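Local atomic coordinates of glycosyl hydrolase, family 38 (Enterococcus faecalis, PDB entry 5KBP), a protein that probably hydrolyses alpha-linked mannose residues from glycans, as a metal-dependent alpha-mannosidase of glycoside hydrolase family 38. Residues 314-319 against 374-379; 322-327 against 381-386. All coordinates share one frame; numbering follows the deposited sequence.

Contact 1 of 2, residues 314-319 against 374-379; sequences QRQLEN and NANDVG. With SO4 (sulfate ion), chain F.
Leu317 and Gly379 mark the closest approach of two helical segments, their CA atoms 5.6 Å apart, where 314-319 packs on 374-379. The helices run in roughly the same direction, with 35° between their axes and 9.1 Å at closest approach. Segment 314-319 carries a wider pi-type turn at 317-319. Gly379 has no side chain, so the partner helix can lie directly on its backbone: Leu317 lays its CD2 methyl 3.8 Å from Gly379 CA, while Gln316 passes alongside the same residue. The Gln316 chain leaves with CG anti to the backbone N and then bends at chi2, which brings NE2 to the Gly379 carbonyl. There Gln316 NE2 gives a weak hydrogen bond, 3.0 Å long with an N-H...O angle of 148°, to Gly379 O. Glutamine suits this place because its methylenes pack while its amide reaches a main-chain carbonyl. The side chain of Asn376 crosses that of Gln316 at about a right angle, the two amide planes 86° apart, and Asn376 OD1 lies 3.9 Å from Gln316 CG. The nitrogen of that amide turns to a sulfate ion, probably from the crystallisation liquor: Asn376 ND2 makes weak hydrogen bonds to its O1 and O3, and Lys312 also binds it. Behind the interface, Arg315 NH2 forms a salt bridge with Glu318 OE1 along its own helix. Trp344 of helix 337-348 touches Leu317. The contact joins two long helices of the alpha-mannosidase middle domain, which run in the same general direction and cross with Gly379 at the contact.

Contact 2 of 2, residues 322-327 against 381-386; sequences EPLAAM and FLADEA
Leu324 and Ala325 meet Ala386 where segments 322-327 and 381-386 run side by side in the same general direction, their axes 33° apart and 8.3 Å at closest approach, with the CA atoms of Ala325 and Ala386 separated by 5.0 Å. The Ala386 methyl is the centre of the contact. It points at the other helix and presses on its backbone between two residues, with CB 3.4 Å from Leu324 O and 3.5 Å from Ala325 N. With the main chains this close, a methyl is about as much as fits, which suits alanine. It touches side chains too: Leu324 CB lies 3.8 Å from Ala386 CB, and Ala325 CB lies 4.3 Å from Ala386 CB. Leucine provides the longer reach. With CG anti to the carbonyl carbon (chi1 -74°) and an extended chi2 of 172°, Leu324 carries its CD1 methyl across to the preceding turn of the partner helix, where it rests 4.2 Å from Ala383 CB and near the carbonyl of that residue. Leu324 thus spans one turn, its CB on Ala386 and its CD1 beside Ala383. The side chains that meet are all aliphatic and buried, and the Ala386 methyl packs on peptide atoms as well. Helix 304-332 is kinked at Pro323, whose nitrogen has no hydrogen to give to the turn before. Around this core, Phe340 of helix 337-348 packs against Ala325 and Leu382, and Ala328 extends the alanine packing on Ala386. Beyond the far face of 322-327, Ala326 touches Val834 of strand 829-836, and its carbonyl accepts a hydrogen bond from Arg836. Phe381 packs against Glu34 of the second subunit.

Overall arrangement
From the N terminus, helix 304-332 supplies 314-319 and then 322-327; after helices 337-348 and 353-356 the chain returns in helix 362-393, which supplies 374-379 and then 381-386. Each contact therefore closes a mostly helical loop of just over fifty residues, and the two loops cross because their segments alternate. The shared direction of the helices keeps this order, and the centres of the two contacts lie about 10 Å apart. The contacts meet through a probable hydrogen bond between Leu317 O and Glu322 N and through Gln316 packing on Ala383. Together they join helix 304-332 to helix 362-393, with helix 337-348 beside both and the second subunit touching helix 362-393.

Contact 1 of 2, residues 314-319 against 374-379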
ATOM      1  N   GLN A 314     -13.149   9.086  -6.873  1.00 46.80           N
ATOM      2  CA  GLN A 314     -13.855   9.197  -8.146  1.00 43.07           C
ATOM      3  C   GLN A 314     -14.285  10.634  -8.416  1.00 48.37           C
ATOM      4  O   GLN A 314     -14.106  11.146  -9.527  1.00 46.17           O
ATOM      5  CB  GLN A 314     -15.059   8.255  -8.160  1.00 43.59           C
ATOM      6  CG  GLN A 314     -14.695   6.791  -8.355  1.00 40.41           C
ATOM      7  CD  GLN A 314     -15.871   5.866  -8.119  1.00 42.21           C
ATOM      8  OE1 GLN A 314     -15.969   4.800  -8.728  1.00 40.32           O
ATOM      9  NE2 GLN A 314     -16.768   6.266  -7.226  1.00 42.17           N
ATOM     10  N   ARG A 315     -14.853  11.303  -7.410  1.00 51.12           N
ATOM     11  CA  ARG A 315     -15.199  12.713  -7.567  1.00 48.31           C
ATOM     12  C   ARG A 315     -13.958  13.562  -7.811  1.00 35.84           C
ATOM     13  O   ARG A 315     -14.004  14.534  -8.574  1.00 39.26           O
ATOM     14  CB  ARG A 315     -15.948  13.212  -6.332  1.00 52.47           C
ATOM     15  CG  ARG A 315     -17.246  12.475  -6.055  1.00 74.02           C
ATOM     16  CD  ARG A 315     -18.264  12.718  -7.152  1.00 82.53           C
ATOM     17  NE  ARG A 315     -19.113  11.552  -7.374  1.00 89.55           N
ATOM     18  CZ  ARG A 315     -18.855  10.599  -8.263  1.00 85.81           C
ATOM     19  NH1 ARG A 315     -19.683   9.571  -8.398  1.00 88.42           N
ATOM     20  NH2 ARG A 315     -17.768  10.673  -9.020  1.00 81.13           N
ATOM     21  N   GLN A 316     -12.839  13.202  -7.178  1.00 35.59           N
ATOM     22  CA  GLN A 316     -11.602  13.955  -7.355  1.00 36.24           C
ATOM     23  C   GLN A 316     -11.110  13.900  -8.796  1.00 38.93           C
ATOM     24  O   GLN A 316     -10.538  14.876  -9.294  1.00 43.85           O
ATOM     25  CB  GLN A 316     -10.529  13.424  -6.404  1.00 40.13           C
ATOM     26  CG  GLN A 316      -9.183  14.116  -6.518  1.00 44.75           C
ATOM     27  CD  GLN A 316      -9.229  15.553  -6.044  1.00 46.10           C
ATOM     28  OE1 GLN A 316      -9.884  15.870  -5.053  1.00 47.26           O
ATOM     29  NE2 GLN A 316      -8.537  16.434  -6.757  1.00 47.10           N
ATOM     30  N   LEU A 317     -11.327  12.779  -9.481  1.00 43.84           N
ATOM     31  CA  LEU A 317     -10.881  12.626 -10.859  1.00 46.32           C
ATOM     32  C   LEU A 317     -11.929  13.100 -11.862  1.00 47.34           C
ATOM     33  O   LEU A 317     -11.623  13.898 -12.753  1.00 43.75           O
ATOM     34  CB  LEU A 317     -10.513  11.164 -11.132  1.00 43.55           C
ATOM     35  CG  LEU A 317      -9.288  10.603 -10.405  1.00 36.82           C
ATOM     36  CD1 LEU A 317      -9.111   9.120 -10.700  1.00 45.07           C
ATOM     37  CD2 LEU A 317      -8.042  11.380 -10.795  1.00 34.36           C
ATOM     38  N   GLU A 318     -13.168  12.622 -11.725  1.00 46.02           N
ATOM     39  CA  GLU A 318     -14.189  12.910 -12.730  1.00 44.75           C
ATOM     40  C   GLU A 318     -14.654  14.359 -12.664  1.00 44.82           C
ATOM     41  O   GLU A 318     -14.870  14.995 -13.702  1.00 48.60           O
ATOM     42  CB  GLU A 318     -15.382  11.970 -12.550  1.00 39.33           C
ATOM     43  CG  GLU A 318     -15.025  10.498 -12.492  1.00 48.62           C
ATOM     44  CD  GLU A 318     -16.135   9.660 -11.889  1.00 50.52           C
ATOM     45  OE1 GLU A 318     -17.225  10.215 -11.634  1.00 50.79           O
ATOM     46  OE2 GLU A 318     -15.917   8.452 -11.663  1.00 51.30           O
ATOM     47  N   ASN A 319     -14.816  14.898 -11.456  1.00 44.08           N
ATOM     48  CA  ASN A 319     -15.508  16.163 -11.262  1.00 50.66           C
ATOM     49  C   ASN A 319     -14.607  17.284 -10.761  1.00 48.20           C
ATOM     50  O   ASN A 319     -15.091  18.406 -10.575  1.00 43.70           O
ATOM     51  CB  ASN A 319     -16.676  15.963 -10.290  1.00 50.81           C
ATOM     52  CG  ASN A 319     -17.558  14.792 -10.679  1.00 54.89           C
ATOM     53  OD1 ASN A 319     -17.573  13.761 -10.008  1.00 59.98           O
ATOM     54  ND2 ASN A 319     -18.296  14.943 -11.772  1.00 52.13           N
ATOM     55  N   ASN A 374      -2.802   6.707  -3.226  1.00 34.58           N
ATOM     56  CA  ASN A 374      -1.955   7.082  -4.355  1.00 41.43           C
ATOM     57  C   ASN A 374      -2.773   7.709  -5.477  1.00 44.05           C
ATOM     58  O   ASN A 374      -2.389   8.744  -6.034  1.00 38.64           O
ATOM     59  CB  ASN A 374      -1.186   5.860  -4.858  1.00 39.96           C
ATOM     60  CG  ASN A 374      -0.101   5.419  -3.895  1.00 46.06           C
ATOM     61  OD1 ASN A 374       0.402   6.217  -3.103  1.00 47.47           O
ATOM     62  ND2 ASN A 374       0.269   4.145  -3.961  1.00 49.38           N
ATOM     63  N   ALA A 375      -3.902   7.091  -5.830  1.00 46.45           N
ATOM     64  CA  ALA A 375      -4.763   7.663  -6.859  1.00 38.20           C
ATOM     65  C   ALA A 375      -5.294   9.026  -6.434  1.00 42.23           C
ATOM     66  O   ALA A 375      -5.363   9.955  -7.247  1.00 46.24           O
ATOM     67  CB  ALA A 375      -5.918   6.712  -7.169  1.00 36.38           C
ATOM     68  N   ASN A 376      -5.659   9.167  -5.157  1.00 42.40           N
ATOM     69  CA  ASN A 376      -6.199  10.435  -4.673  1.00 46.30           C
ATOM     70  C   ASN A 376      -5.149  11.539  -4.723  1.00 42.48           C
ATOM     71  O   ASN A 376      -5.459  12.685  -5.066  1.00 38.93           O
ATOM     72  CB  ASN A 376      -6.740  10.265  -3.252  1.00 42.52           C
ATOM     73  CG  ASN A 376      -7.455  11.503  -2.746  1.00 44.87           C
ATOM     74  OD1 ASN A 376      -8.435  11.952  -3.339  1.00 44.01           O
ATOM     75  ND2 ASN A 376      -6.978  12.049  -1.634  1.00 41.28           N
ATOM     76  N   ASP A 377      -3.897  11.211  -4.391  1.00 40.37           N
ATOM     77  CA  ASP A 377      -2.845  12.221  -4.402  1.00 42.53           C
ATOM     78  C   ASP A 377      -2.494  12.657  -5.819  1.00 50.38           C
ATOM     79  O   ASP A 377      -2.104  13.812  -6.029  1.00 60.00           O
ATOM     80  CB  ASP A 377      -1.603  11.697  -3.684  1.00 44.91           C
ATOM     81  CG  ASP A 377      -1.838  11.480  -2.203  1.00 53.31           C
ATOM     82  OD1 ASP A 377      -2.740  12.135  -1.641  1.00 58.89           O
ATOM     83  OD2 ASP A 377      -1.120  10.655  -1.600  1.00 56.63           O
ATOM     84  N   VAL A 378      -2.617  11.757  -6.796  1.00 45.52           N
ATOM     85  CA  VAL A 378      -2.403  12.150  -8.186  1.00 45.70           C
ATOM     86  C   VAL A 378      -3.521  13.072  -8.652  1.00 44.57           C
ATOM     87  O   VAL A 378      -3.275  14.066  -9.347  1.00 43.92           O
ATOM     88  CB  VAL A 378      -2.278  10.906  -9.085  1.00 43.88           C
ATOM     89  CG1 VAL A 378      -2.185  11.318 -10.544  1.00 40.60           C
ATOM     90  CG2 VAL A 378      -1.063  10.087  -8.693  1.00 44.46           C
ATOM     91  N   GLY A 379      -4.764  12.766  -8.273  1.00 39.42           N
ATOM     92  CA  GLY A 379      -5.867  13.652  -8.600  1.00 41.59           C
ATOM     93  C   GLY A 379      -5.738  15.019  -7.959  1.00 46.46           C
ATOM     94  O   GLY A 379      -6.135  16.026  -8.552  1.00 53.71           O
TER
HETATM   95  S   SO4 F 904      -8.430  14.338   1.079  0.78 89.73           S
HETATM   96  O1  SO4 F 904      -7.022  14.210   0.718  0.78 88.27           O
HETATM   97  O2  SO4 F 904      -8.682  15.682   1.588  0.78 88.88           O
HETATM   98  O3  SO4 F 904      -9.256  14.107  -0.102  0.78 95.75           O
HETATM   99  O4  SO4 F 904      -8.763  13.357   2.107  0.78 84.30           O

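Contact 2 of 2, residues 322-327 against 381-386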
ATOM      1  N   GLU A 322     -10.148  16.428 -13.860  1.00 38.21           N
ATOM      2  CA  GLU A 322     -10.361  16.448 -15.307  1.00 40.98           C
ATOM      3  C   GLU A 322     -11.030  17.728 -15.796  1.00 41.08           C
ATOM      4  O   GLU A 322     -10.551  18.299 -16.793  1.00 46.38           O
ATOM      5  CB  GLU A 322     -11.148  15.203 -15.730  1.00 37.60           C
ATOM      6  CG  GLU A 322     -10.340  13.916 -15.698  1.00 41.91           C
ATOM      7  CD  GLU A 322     -11.108  12.730 -16.245  1.00 56.64           C
ATOM      8  OE1 GLU A 322     -12.324  12.869 -16.488  1.00 60.62           O
ATOM      9  OE2 GLU A 322     -10.493  11.660 -16.437  1.00 54.67           O
ATOM     10  N   PRO A 323     -12.114  18.228 -15.185  1.00 40.56           N
ATOM     11  CA  PRO A 323     -12.681  19.499 -15.677  1.00 40.64           C
ATOM     12  C   PRO A 323     -11.721  20.670 -15.560  1.00 46.39           C
ATOM     13  O   PRO A 323     -11.663  21.514 -16.465  1.00 51.94           O
ATOM     14  CB  PRO A 323     -13.925  19.690 -14.796  1.00 40.97           C
ATOM     15  CG  PRO A 323     -14.274  18.320 -14.331  1.00 45.64           C
ATOM     16  CD  PRO A 323     -12.961  17.633 -14.135  1.00 38.65           C
ATOM     17  N   LEU A 324     -10.960  20.747 -14.466  1.00 43.99           N
ATOM     18  CA  LEU A 324      -9.984  21.823 -14.322  1.00 41.70           C
ATOM     19  C   LEU A 324      -8.862  21.691 -15.344  1.00 45.01           C
ATOM     20  O   LEU A 324      -8.428  22.689 -15.931  1.00 45.32           O
ATOM     21  CB  LEU A 324      -9.421  21.836 -12.901  1.00 43.42           C
ATOM     22  CG  LEU A 324     -10.347  22.361 -11.803  1.00 46.51           C
ATOM     23  CD1 LEU A 324      -9.732  22.131 -10.429  1.00 38.46           C
ATOM     24  CD2 LEU A 324     -10.651  23.835 -12.017  1.00 44.02           C
ATOM     25  N   ALA A 325      -8.381  20.465 -15.572  1.00 43.89           N
ATOM     26  CA  ALA A 325      -7.339  20.259 -16.570  1.00 45.72           C
ATOM     27  C   ALA A 325      -7.855  20.505 -17.982  1.00 44.91           C
ATOM     28  O   ALA A 325      -7.097  20.960 -18.845  1.00 39.69           O
ATOM     29  CB  ALA A 325      -6.764  18.849 -16.451  1.00 42.77           C
ATOM     30  N   ALA A 326      -9.134  20.209 -18.235  1.00 46.58           N
ATOM     31  CA  ALA A 326      -9.704  20.486 -19.548  1.00 39.96           C
ATOM     32  C   ALA A 326      -9.765  21.986 -19.814  1.00 46.56           C
ATOM     33  O   ALA A 326      -9.546  22.433 -20.946  1.00 54.25           O
ATOM     34  CB  ALA A 326     -11.094  19.862 -19.662  1.00 38.84           C
ATOM     35  N   MET A 327     -10.057  22.779 -18.780  1.00 47.51           N
ATOM     36  CA  MET A 327     -10.043  24.230 -18.938  1.00 48.87           C
ATOM     37  C   MET A 327      -8.618  24.763 -19.016  1.00 47.81           C
ATOM     38  O   MET A 327      -8.338  25.692 -19.782  1.00 53.27           O
ATOM     39  CB  MET A 327     -10.796  24.897 -17.785  1.00 49.83           C
ATOM     40  CG  MET A 327     -12.264  24.524 -17.685  1.00 51.70           C
ATOM     41  SD  MET A 327     -13.077  25.359 -16.308  1.00 67.16           S
ATOM     42  CE  MET A 327     -14.705  24.616 -16.373  1.00 71.65           C
ATOM     43  N   PHE A 381      -2.749  16.462  -7.175  1.00 41.34           N
ATOM     44  CA  PHE A 381      -1.660  17.128  -7.885  1.00 41.83           C
ATOM     45  C   PHE A 381      -2.144  17.704  -9.210  1.00 50.25           C
ATOM     46  O   PHE A 381      -1.879  18.869  -9.529  1.00 57.93           O
ATOM     47  CB  PHE A 381      -0.507  16.149  -8.113  1.00 44.61           C
ATOM     48  CG  PHE A 381       0.592  16.692  -8.989  1.00 45.33           C
ATOM     49  CD1 PHE A 381       0.558  16.512 -10.367  1.00 45.59           C
ATOM     50  CD2 PHE A 381       1.662  17.375  -8.437  1.00 37.00           C
ATOM     51  CE1 PHE A 381       1.566  17.011 -11.171  1.00 44.69           C
ATOM     52  CE2 PHE A 381       2.674  17.873  -9.237  1.00 50.66           C
ATOM     53  CZ  PHE A 381       2.624  17.691 -10.606  1.00 38.01           C
ATOM     54  N   LEU A 382      -2.853  16.895  -9.999  1.00 46.41           N
ATOM     55  CA  LEU A 382      -3.317  17.351 -11.305  1.00 50.69           C
ATOM     56  C   LEU A 382      -4.330  18.482 -11.180  1.00 52.44           C
ATOM     57  O   LEU A 382      -4.358  19.382 -12.028  1.00 45.26           O
ATOM     58  CB  LEU A 382      -3.912  16.178 -12.085  1.00 41.57           C
ATOM     59  CG  LEU A 382      -2.916  15.077 -12.452  1.00 41.07           C
ATOM     60  CD1 LEU A 382      -3.613  13.919 -13.153  1.00 34.51           C
ATOM     61  CD2 LEU A 382      -1.797  15.641 -13.317  1.00 36.82           C
ATOM     62  N   ALA A 383      -5.161  18.459 -10.136  1.00 51.45           N
ATOM     63  CA  ALA A 383      -6.104  19.552  -9.929  1.00 36.48           C
ATOM     64  C   ALA A 383      -5.383  20.830  -9.518  1.00 43.04           C
ATOM     65  O   ALA A 383      -5.766  21.927  -9.938  1.00 46.93           O
ATOM     66  CB  ALA A 383      -7.147  19.161  -8.882  1.00 35.89           C
ATOM     67  N   ASP A 384      -4.332  20.708  -8.703  1.00 43.18           N
ATOM     68  CA  ASP A 384      -3.593  21.890  -8.271  1.00 44.50           C
ATOM     69  C   ASP A 384      -2.744  22.466  -9.396  1.00 48.04           C
ATOM     70  O   ASP A 384      -2.501  23.678  -9.426  1.00 57.03           O
ATOM     71  CB  ASP A 384      -2.717  21.554  -7.064  1.00 51.19           C
ATOM     72  CG  ASP A 384      -3.530  21.125  -5.860  1.00 74.65           C
ATOM     73  OD1 ASP A 384      -4.711  21.521  -5.769  1.00 79.83           O
ATOM     74  OD2 ASP A 384      -2.989  20.393  -5.004  1.00 83.00           O
ATOM     75  N   GLU A 385      -2.280  21.624 -10.322  1.00 43.09           N
ATOM     76  CA  GLU A 385      -1.547  22.129 -11.478  1.00 42.37           C
ATOM     77  C   GLU A 385      -2.462  22.933 -12.393  1.00 47.87           C
ATOM     78  O   GLU A 385      -2.122  24.047 -12.805  1.00 49.60           O
ATOM     79  CB  GLU A 385      -0.905  20.972 -12.244  1.00 48.32           C
ATOM     80  CG  GLU A 385       0.232  20.289 -11.510  1.00 64.34           C
ATOM     81  CD  GLU A 385       1.340  21.248 -11.135  1.00 72.07           C
ATOM     82  OE1 GLU A 385       1.388  21.673  -9.963  1.00 76.40           O
ATOM     83  OE2 GLU A 385       2.154  21.586 -12.020  1.00 79.60           O
ATOM     84  N   ALA A 386      -3.630  22.376 -12.722  1.00 45.55           N
ATOM     85  CA  ALA A 386      -4.594  23.098 -13.547  1.00 49.92           C
ATOM     86  C   ALA A 386      -5.099  24.348 -12.841  1.00 48.26           C
ATOM     87  O   ALA A 386      -5.322  25.385 -13.477  1.00 50.53           O
ATOM     88  CB  ALA A 386      -5.761  22.180 -13.908  1.00 45.64           C
TER